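Local coordinates for Abbfa_003403 (Acinetobacter baumannii, PDB 4ZXH), which is a four-domain nonribosomal peptide synthetase whose condensation, adenylation, carrier and thioesterase domains probably assemble and release a peptide product, at residues F256-S261 against Q315-V320; D308-L313 against E450-E455. All coordinates share one frame; numbering follows the deposited sequence.

Both contacts lie in the condensation domain, and along the chain they cross. Of the elements involved, helix 255-271 comes first and carries 256-261. Strand 302-306 follows, then the 308-313 segment and helix 313-329, whose residues 315-320 fold back on 256-261 and close contact 1 across 53 intervening residues. Contact 2 closes a longer loop of 136 residues, when 450-455, just after helix 428-447, returns to the loop leading into helix 313-329. The centres of the two contacts are about 12 Å apart, and Phe316 CG lies 3.6 Å from Ile453 CD1. Helix 313-329 is thus packed near its start against helix 255-271 and joined at its N-terminal end to the 450-455 loop.

Contact 1: F256-S261 against Q315-V320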
loop_
_atom_site.group_PDB
_atom_site.type_symbol
_atom_site.label_atom_id
_atom_site.label_comp_id
_atom_site.label_asym_id
_atom_site.label_seq_id
_atom_site.Cartn_x
_atom_site.Cartn_y
_atom_site.Cartn_z
ATOM N N PHE A 256 -5.450 25.200 23.669
ATOM C CA PHE A 256 -5.140 24.488 22.439
ATOM C C PHE A 256 -4.003 23.532 22.677
ATOM O O PHE A 256 -4.046 22.377 22.246
ATOM C CB PHE A 256 -4.767 25.442 21.311
ATOM C CG PHE A 256 -4.139 24.750 20.132
ATOM C CD1 PHE A 256 -4.882 23.889 19.341
ATOM C CD2 PHE A 256 -2.807 24.943 19.821
ATOM C CE1 PHE A 256 -4.317 23.230 18.270
ATOM C CE2 PHE A 256 -2.238 24.291 18.739
ATOM C CZ PHE A 256 -2.999 23.431 17.965
ATOM N N GLY A 257 -2.978 24.023 23.368
ATOM C CA GLY A 257 -1.814 23.216 23.673
ATOM C C GLY A 257 -2.175 22.029 24.543
ATOM O O GLY A 257 -1.635 20.940 24.380
ATOM N N LEU A 258 -3.101 22.233 25.470
ATOM C CA LEU A 258 -3.458 21.174 26.400
ATOM C C LEU A 258 -4.125 20.028 25.667
ATOM O O LEU A 258 -3.797 18.865 25.877
ATOM C CB LEU A 258 -4.378 21.712 27.493
ATOM C CG LEU A 258 -4.727 20.796 28.663
ATOM C CD1 LEU A 258 -3.474 20.236 29.292
ATOM C CD2 LEU A 258 -5.530 21.572 29.690
ATOM N N VAL A 259 -5.066 20.361 24.797
ATOM C CA VAL A 259 -5.836 19.342 24.118
ATOM C C VAL A 259 -4.952 18.633 23.108
ATOM O O VAL A 259 -5.107 17.440 22.854
ATOM C CB VAL A 259 -7.075 19.956 23.434
ATOM C CG1 VAL A 259 -7.812 18.923 22.579
ATOM C CG2 VAL A 259 -8.002 20.569 24.481
ATOM N N LEU A 260 -4.005 19.359 22.532
ATOM C CA LEU A 260 -3.090 18.727 21.584
ATOM C C LEU A 260 -2.266 17.680 22.327
ATOM O O LEU A 260 -2.119 16.554 21.856
ATOM C CB LEU A 260 -2.190 19.764 20.911
ATOM C CG LEU A 260 -1.127 19.206 19.965
ATOM C CD1 LEU A 260 -1.802 18.469 18.840
ATOM C CD2 LEU A 260 -0.222 20.300 19.429
ATOM N N SER A 261 -1.760 18.049 23.505
ATOM C CA SER A 261 -1.050 17.110 24.377
ATOM C C SER A 261 -1.875 15.857 24.644
ATOM O O SER A 261 -1.373 14.734 24.529
ATOM C CB SER A 261 -0.689 17.772 25.701
ATOM O OG SER A 261 0.296 18.762 25.491
ATOM N N GLN A 315 4.891 17.803 32.747
ATOM C CA GLN A 315 6.134 17.941 32.019
ATOM C C GLN A 315 5.924 17.822 30.511
ATOM O O GLN A 315 6.342 18.690 29.750
ATOM C CB GLN A 315 7.135 16.898 32.510
ATOM C CG GLN A 315 7.569 17.111 33.953
ATOM C CD GLN A 315 8.505 16.026 34.440
ATOM O OE1 GLN A 315 8.423 14.874 34.002
ATOM N NE2 GLN A 315 9.413 16.388 35.344
ATOM N N PHE A 316 5.244 16.763 30.090
ATOM C CA PHE A 316 5.002 16.522 28.671
ATOM C C PHE A 316 4.124 17.594 28.009
ATOM O O PHE A 316 4.381 17.997 26.875
ATOM C CB PHE A 316 4.366 15.149 28.475
ATOM C CG PHE A 316 3.945 14.884 27.066
ATOM C CD1 PHE A 316 4.889 14.577 26.099
ATOM C CD2 PHE A 316 2.609 14.954 26.701
ATOM C CE1 PHE A 316 4.513 14.348 24.798
ATOM C CE2 PHE A 316 2.226 14.720 25.396
ATOM C CZ PHE A 316 3.181 14.419 24.440
ATOM N N THR A 317 3.081 18.043 28.697
ATOM C CA THR A 317 2.261 19.133 28.173
ATOM C C THR A 317 3.123 20.375 27.930
ATOM O O THR A 317 2.993 21.034 26.898
ATOM C CB THR A 317 1.112 19.504 29.118
ATOM O OG1 THR A 317 0.286 18.357 29.353
ATOM C CG2 THR A 317 0.274 20.579 28.497
ATOM N N GLN A 318 4.016 20.677 28.873
ATOM C CA GLN A 318 4.942 21.801 28.713
ATOM C C GLN A 318 5.884 21.569 27.519
ATOM O O GLN A 318 6.191 22.496 26.762
ATOM C CB GLN A 318 5.741 22.037 30.002
ATOM C CG GLN A 318 4.874 22.489 31.189
ATOM C CD GLN A 318 5.682 22.824 32.440
ATOM O OE1 GLN A 318 6.519 22.036 32.893
ATOM N NE2 GLN A 318 5.421 23.993 33.009
ATOM N N GLN A 319 6.317 20.323 27.349
ATOM C CA GLN A 319 7.186 19.927 26.240
ATOM C C GLN A 319 6.520 20.233 24.890
ATOM O O GLN A 319 7.171 20.695 23.948
ATOM C CB GLN A 319 7.538 18.436 26.381
ATOM C CG GLN A 319 8.406 17.811 25.297
ATOM C CD GLN A 319 8.951 16.427 25.709
ATOM O OE1 GLN A 319 9.079 16.124 26.912
ATOM N NE2 GLN A 319 9.256 15.580 24.711
ATOM N N VAL A 320 5.211 20.008 24.812
ATOM C CA VAL A 320 4.485 20.223 23.566
ATOM C C VAL A 320 4.307 21.713 23.324
ATOM O O VAL A 320 4.537 22.205 22.220
ATOM C CB VAL A 320 3.105 19.518 23.577
ATOM C CG1 VAL A 320 2.229 20.022 22.450
ATOM C CG2 VAL A 320 3.278 18.001 23.495
#
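Ser261 of helix 255-271 sets its side chain against Thr317 and Val320 of helix 313-329, in a buried helix-helix crossing of the condensation domain. The short axes pass 9.0 Å apart, with 116° between their N-to-C directions. The serine hydroxyl is the centrepiece: OG comes within 3.3 Å of Thr317 CA and 3.5 Å of Val320 CB. It sits beside its own backbone N (chi1 -69°), which turns it back one turn toward the N terminus, to Gly257 O at 3.1 Å. That carbonyl also takes the Ser261 N-H, the two donors arriving on opposite faces of its plane.

Methyl groups flank this centre. The Leu258 and Thr317 side chains cross at an angle, CD1 of the leucine 3.8 Å from CG2 of the threonine, and Leu260 CD2 meets Val320 CG1 at 3.9 Å. Phe316 offers its edge, not a face: Ser261 O lies close to the ring plane, 3.7 Å from CE2, while Val320 CG2 rests over one face near the rim. Met445 of helix 428-447 touches Leu258, Ser261 and Thr317, and Met305 of strand 302-306 packs on Phe316 and Val320.

No hydrogen bond runs between 256-261 and 315-320. Both buried hydroxyls are satisfied within their own helix, Ser261 by Gly257 and Thr317 by Leu313, which leaves shape and van der Waals contact to hold this part of the crossing.

Contact 2: D308-L313 against E450-E455; sequences DADQTL and ERKIVE
Thr312 and Lys452 face each other as a single beta bridge, their CA atoms 4.1 Å apart. Its backbone bonds follow the pattern of an antiparallel, non-hydrogen-bonded pair: Ile453 N reaches Gln311 O at 3.1 Å, almost straight at 171°, and Leu313 N reaches Arg451 O at 3.1 Å, more bent. Inside this pair, the CA-H groups of Lys452 and Thr312 point at Gln311 O and Arg451 O. A third bond, Val454 N to Ala309 O at 3.0 Å, lies in the carbonyl plane on a lone pair and ties in the type I turn Asp308-Gln311.

Charge adds a bridge at the surface. Lys452 is stretched out past CG, its methylenes passing Asp310 O, and travels next to the Asp310 side chain in a common direction. NZ ends 3.0 Å from Asp310 OD1, on the syn lone pair. The turn is braced from within, since Gln311 NE2 holds Asp308 OD2. Within 450-455, Glu455 OE1 takes the Lys452 N-H from above the carboxylate plane, a bond that holds that loop.

Apolar contact is modest. Leu313 CD2 touches Ile453 CG1 at 3.8 Å, and Ala309 CB meets Val454 CB at 4.1 Å.

Thr312 is also the N-cap of helix 313-329: with chi1 at 73°, OG1 accepts the Gln315 N-H. Glu450 forms a salt bridge with Arg314 in that helix's first turn. Ile453 O accepts from Lys269 of helix 255-271, while Val454 O accepts from Arg802, in the adenylation region, so the 450-455 loop links the start of helix 313-329, just after strand 302-306, to both.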
loop_
_atom_site.group_PDB
_atom_site.type_symbol
_atom_site.label_atom_id
_atom_site.label_comp_id
_atom_site.label_asym_id
_atom_site.label_seq_id
_atom_site.Cartn_x
_atom_site.Cartn_y
_atom_site.Cartn_z
ATOM N N ASP A 308 8.213 10.637 25.481
ATOM C CA ASP A 308 8.941 9.962 26.540
ATOM C C ASP A 308 7.937 9.542 27.624
ATOM O O ASP A 308 7.492 10.375 28.410
ATOM C CB ASP A 308 10.021 10.895 27.098
ATOM C CG ASP A 308 10.800 10.289 28.253
ATOM O OD1 ASP A 308 10.796 9.049 28.435
ATOM O OD2 ASP A 308 11.423 11.084 28.988
ATOM N N ALA A 309 7.581 8.259 27.665
ATOM C CA ALA A 309 6.553 7.757 28.591
ATOM C C ALA A 309 6.873 8.011 30.066
ATOM O O ALA A 309 6.008 7.883 30.934
ATOM C CB ALA A 309 6.331 6.263 28.366
ATOM N N ASP A 310 8.123 8.372 30.333
ATOM C CA ASP A 310 8.597 8.607 31.686
ATOM C C ASP A 310 8.197 10.004 32.160
ATOM O O ASP A 310 8.109 10.256 33.354
ATOM C CB ASP A 310 10.117 8.415 31.734
ATOM C CG ASP A 310 10.663 8.348 33.145
ATOM O OD1 ASP A 310 9.886 8.072 34.084
ATOM O OD2 ASP A 310 11.882 8.569 33.315
ATOM N N GLN A 311 7.942 10.907 31.219
ATOM C CA GLN A 311 7.486 12.264 31.536
ATOM C C GLN A 311 6.139 12.267 32.262
ATOM O O GLN A 311 5.280 11.432 31.995
ATOM C CB GLN A 311 7.368 13.107 30.254
ATOM C CG GLN A 311 8.675 13.349 29.501
ATOM C CD GLN A 311 9.634 14.250 30.261
ATOM O OE1 GLN A 311 9.232 15.267 30.829
ATOM N NE2 GLN A 311 10.911 13.872 30.285
ATOM N N THR A 312 5.941 13.208 33.175
ATOM C CA THR A 312 4.611 13.408 33.737
ATOM C C THR A 312 3.759 14.142 32.709
ATOM O O THR A 312 4.293 14.689 31.748
ATOM C CB THR A 312 4.652 14.206 35.051
ATOM O OG1 THR A 312 4.939 15.582 34.774
ATOM C CG2 THR A 312 5.712 13.642 35.980
ATOM N N LEU A 313 2.442 14.164 32.889
ATOM C CA LEU A 313 1.595 14.901 31.953
ATOM C C LEU A 313 1.887 16.389 32.010
ATOM O O LEU A 313 1.765 17.079 31.004
ATOM C CB LEU A 313 0.115 14.681 32.238
ATOM C CG LEU A 313 -0.407 13.254 32.273
ATOM C CD1 LEU A 313 -1.904 13.279 32.563
ATOM C CD2 LEU A 313 -0.098 12.548 30.965
ATOM N N GLU A 450 0.044 14.913 37.822
ATOM C CA GLU A 450 1.448 14.563 38.007
ATOM C C GLU A 450 1.754 13.129 37.635
ATOM O O GLU A 450 2.898 12.694 37.737
ATOM C CB GLU A 450 1.877 14.807 39.454
ATOM C CG GLU A 450 1.825 16.273 39.882
ATOM C CD GLU A 450 2.577 17.199 38.935
ATOM O OE1 GLU A 450 3.620 16.788 38.373
ATOM O OE2 GLU A 450 2.119 18.348 38.753
ATOM N N ARG A 451 0.734 12.393 37.208
ATOM C CA ARG A 451 0.914 10.992 36.862
ATOM C C ARG A 451 1.794 10.862 35.614
ATOM O O ARG A 451 1.730 11.707 34.719
ATOM C CB ARG A 451 -0.448 10.321 36.659
ATOM C CG ARG A 451 -0.405 8.800 36.530
ATOM C CD ARG A 451 -1.804 8.199 36.635
ATOM N NE ARG A 451 -2.239 7.987 38.017
ATOM C CZ ARG A 451 -3.509 7.814 38.378
ATOM N NH1 ARG A 451 -4.478 7.869 37.474
ATOM N NH2 ARG A 451 -3.817 7.613 39.647
ATOM N N LYS A 452 2.628 9.819 35.582
ATOM C CA LYS A 452 3.519 9.534 34.453
ATOM C C LYS A 452 2.765 8.880 33.299
ATOM O O LYS A 452 1.900 8.036 33.511
ATOM C CB LYS A 452 4.683 8.628 34.885
ATOM C CG LYS A 452 5.775 9.325 35.681
ATOM C CD LYS A 452 6.924 8.378 35.995
ATOM C CE LYS A 452 8.103 9.123 36.631
ATOM N NZ LYS A 452 9.239 8.203 36.972
ATOM N N ILE A 453 3.108 9.275 32.079
ATOM C CA ILE A 453 2.424 8.806 30.885
ATOM C C ILE A 453 2.327 7.275 30.813
ATOM O O ILE A 453 1.313 6.737 30.371
ATOM C CB ILE A 453 3.116 9.359 29.616
ATOM C CG1 ILE A 453 2.986 10.883 29.583
ATOM C CG2 ILE A 453 2.528 8.744 28.346
ATOM C CD1 ILE A 453 3.440 11.525 28.312
ATOM N N VAL A 454 3.359 6.574 31.265
ATOM C CA VAL A 454 3.291 5.113 31.359
ATOM C C VAL A 454 2.262 4.650 32.413
ATOM O O VAL A 454 1.445 3.765 32.134
ATOM C CB VAL A 454 4.684 4.500 31.673
ATOM C CG1 VAL A 454 5.402 5.283 32.779
ATOM C CG2 VAL A 454 4.556 3.038 32.049
ATOM N N GLU A 455 2.292 5.264 33.603
ATOM C CA GLU A 455 1.384 4.929 34.714
ATOM C C GLU A 455 -0.087 5.183 34.390
ATOM O O GLU A 455 -0.981 4.785 35.139
ATOM C CB GLU A 455 1.739 5.737 35.970
ATOM C CG GLU A 455 3.095 5.465 36.606
ATOM C CD GLU A 455 3.444 6.499 37.686
ATOM O OE1 GLU A 455 2.739 7.532 37.799
ATOM O OE2 GLU A 455 4.420 6.270 38.435
#